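Fatty acid synthase 1, isoform A (Drosophila melanogaster, PDB 6FN6) probably catalyses the NADPH-dependent synthesis of long-chain saturated fatty acids, this piece being its modifying region with dehydratase, enoylreductase and ketoreductase domains. Local coordinates at residues H569-A574 and E634-L639. Residues are numbered along the deposited sequence; the frame is centred on the assembly and turned at random.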
loop_
_atom_site.group_PDB
_atom_site.type_symbol
_atom_site.label_atom_id
_atom_site.label_comp_id
_atom_site.label_asym_id
_atom_site.label_seq_id
_atom_site.Cartn_x
_atom_site.Cartn_y
_atom_site.Cartn_z
ATOM N N HIS A 569 40.215 -26.227 -11.996
ATOM C CA HIS A 569 39.272 -25.156 -11.686
ATOM C C HIS A 569 37.882 -25.455 -12.227
ATOM O O HIS A 569 37.722 -25.848 -13.386
ATOM C CB HIS A 569 39.769 -23.820 -12.235
ATOM C CG HIS A 569 41.040 -23.346 -11.604
ATOM N ND1 HIS A 569 41.202 -23.259 -10.239
ATOM C CD2 HIS A 569 42.206 -22.926 -12.150
ATOM C CE1 HIS A 569 42.415 -22.811 -9.968
ATOM N NE2 HIS A 569 43.045 -22.602 -11.110
ATOM N N ALA A 570 36.876 -25.255 -11.383
ATOM C CA ALA A 570 35.501 -25.526 -11.766
ATOM C C ALA A 570 34.519 -24.696 -10.954
ATOM O O ALA A 570 34.867 -24.128 -9.918
ATOM C CB ALA A 570 35.196 -27.006 -11.601
ATOM N N TYR A 571 33.291 -24.617 -11.450
ATOM C CA TYR A 571 32.216 -23.945 -10.737
ATOM C C TYR A 571 30.968 -24.808 -10.834
ATOM O O TYR A 571 30.912 -25.739 -11.639
ATOM C CB TYR A 571 31.961 -22.547 -11.312
ATOM C CG TYR A 571 31.366 -22.559 -12.699
ATOM C CD1 TYR A 571 32.174 -22.686 -13.823
ATOM C CD2 TYR A 571 29.997 -22.446 -12.886
ATOM C CE1 TYR A 571 31.634 -22.701 -15.096
ATOM C CE2 TYR A 571 29.447 -22.459 -14.154
ATOM C CZ TYR A 571 30.270 -22.588 -15.256
ATOM O OH TYR A 571 29.725 -22.601 -16.521
ATOM N N VAL A 572 29.972 -24.503 -10.010
ATOM C CA VAL A 572 28.730 -25.258 -10.006
ATOM C C VAL A 572 27.715 -24.536 -10.877
ATOM O O VAL A 572 27.632 -23.307 -10.858
ATOM C CB VAL A 572 28.203 -25.461 -8.574
ATOM C CG1 VAL A 572 26.858 -26.188 -8.584
ATOM C CG2 VAL A 572 29.220 -26.230 -7.744
ATOM N N ASN A 573 26.950 -25.306 -11.641
ATOM C CA ASN A 573 25.939 -24.738 -12.516
ATOM C C ASN A 573 24.691 -25.608 -12.537
ATOM O O ASN A 573 24.776 -26.835 -12.495
ATOM C CB ASN A 573 26.491 -24.589 -13.935
ATOM C CG ASN A 573 25.543 -23.847 -14.857
ATOM O OD1 ASN A 573 24.693 -23.079 -14.407
ATOM N ND2 ASN A 573 25.681 -24.081 -16.157
ATOM N N ALA A 574 23.533 -24.958 -12.589
ATOM C CA ALA A 574 22.267 -25.652 -12.772
ATOM C C ALA A 574 21.922 -25.650 -14.255
ATOM O O ALA A 574 21.507 -24.626 -14.798
ATOM C CB ALA A 574 21.169 -24.990 -11.960
ATOM N N GLU A 634 23.605 -12.717 -18.228
ATOM C CA GLU A 634 24.405 -13.209 -19.347
ATOM C C GLU A 634 25.347 -14.340 -18.930
ATOM O O GLU A 634 25.597 -15.266 -19.701
ATOM C CB GLU A 634 25.218 -12.066 -19.964
ATOM C CG GLU A 634 24.381 -10.930 -20.537
ATOM C CD GLU A 634 23.964 -11.179 -21.976
ATOM O OE1 GLU A 634 23.919 -12.358 -22.390
ATOM O OE2 GLU A 634 23.685 -10.196 -22.695
ATOM N N GLN A 635 25.856 -14.266 -17.705
ATOM C CA GLN A 635 26.910 -15.170 -17.251
ATOM C C GLN A 635 26.408 -16.587 -16.971
ATOM O O GLN A 635 25.221 -16.802 -16.727
ATOM C CB GLN A 635 27.565 -14.611 -15.982
ATOM C CG GLN A 635 28.139 -13.206 -16.128
ATOM C CD GLN A 635 29.456 -13.184 -16.878
ATOM O OE1 GLN A 635 30.240 -14.130 -16.811
ATOM N NE2 GLN A 635 29.706 -12.096 -17.599
ATOM N N ASP A 636 27.331 -17.544 -17.011
ATOM C CA ASP A 636 27.026 -18.941 -16.707
ATOM C C ASP A 636 27.282 -19.232 -15.229
ATOM O O ASP A 636 26.492 -19.907 -14.571
ATOM C CB ASP A 636 27.865 -19.878 -17.580
ATOM C CG ASP A 636 27.207 -20.187 -18.913
ATOM O OD1 ASP A 636 25.960 -20.228 -18.977
ATOM O OD2 ASP A 636 27.943 -20.387 -19.902
ATOM N N CYS A 637 28.403 -18.723 -14.727
ATOM C CA CYS A 637 28.800 -18.902 -13.334
ATOM C C CYS A 637 28.231 -17.780 -12.469
ATOM O O CYS A 637 28.768 -16.674 -12.456
ATOM C CB CYS A 637 30.327 -18.943 -13.224
ATOM S SG CYS A 637 30.993 -18.793 -11.548
ATOM N N VAL A 638 27.130 -18.054 -11.773
ATOM C CA VAL A 638 26.449 -17.024 -10.990
ATOM C C VAL A 638 26.198 -17.432 -9.536
ATOM O O VAL A 638 25.925 -16.582 -8.692
ATOM C CB VAL A 638 25.118 -16.633 -11.662
ATOM C CG1 VAL A 638 25.377 -16.005 -13.015
ATOM C CG2 VAL A 638 24.216 -17.851 -11.814
ATOM N N LEU A 639 26.282 -18.723 -9.242
ATOM C CA LEU A 639 25.996 -19.210 -7.897
ATOM C C LEU A 639 27.132 -18.850 -6.942
ATOM O O LEU A 639 28.283 -18.722 -7.360
ATOM C CB LEU A 639 25.778 -20.725 -7.919
ATOM C CG LEU A 639 24.631 -21.220 -8.809
ATOM C CD1 LEU A 639 24.639 -22.741 -8.909
ATOM C CD2 LEU A 639 23.280 -20.721 -8.321
HETATM O O HOH W 1 27.707 -20.832 -10.622
#
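C637 lays its CB over one face of the Y571 ring: CB stands 3.7 Å from the ring centroid and 19° off the ring normal, which meets the geometry of a CH-pi contact. The CB is displaced toward the rim, as its 3.5 Å approach to Y571 CD2 indicates. Its sulfur takes an oblique position, SG lying 4.5 Å from the same centroid and nearest to Y571 CB and CG; this is a Cys sulfur-aromatic contact. With CG of Y571 set between its own backbone N and carbonyl carbon (chi1 69°), the ring swings out toward 634-639 and carries its hydroxyl to D636, where Y571 OH meets D636 CB at 3.5 Å.

At V572, the next residue of strand 570-574, L639 of the loop brings one methyl, CD1, to within 3.6 Å of V572 O, and its side chain crosses that of V572 at about a right angle, with CG1 of V572 4.1 Å from CD1 of L639. A water bridges the two backbones: it donates to V572 O and accepts from L639 N at 2.9 Å.

Outside this shell, Y571 and N573 pair through the backbone with I586 and K584 of antiparallel strand 583-587, V572 with L662, while K660 NZ hydrogen-bonds to C637 O. L639 also packs on D615 and T619 of helix 613-620. With chain directions 95° apart, the loop crosses strand 570-574, consistent with the non-Rossmann part of a medium-chain dehydrogenase/reductase fold in the enoylreductase.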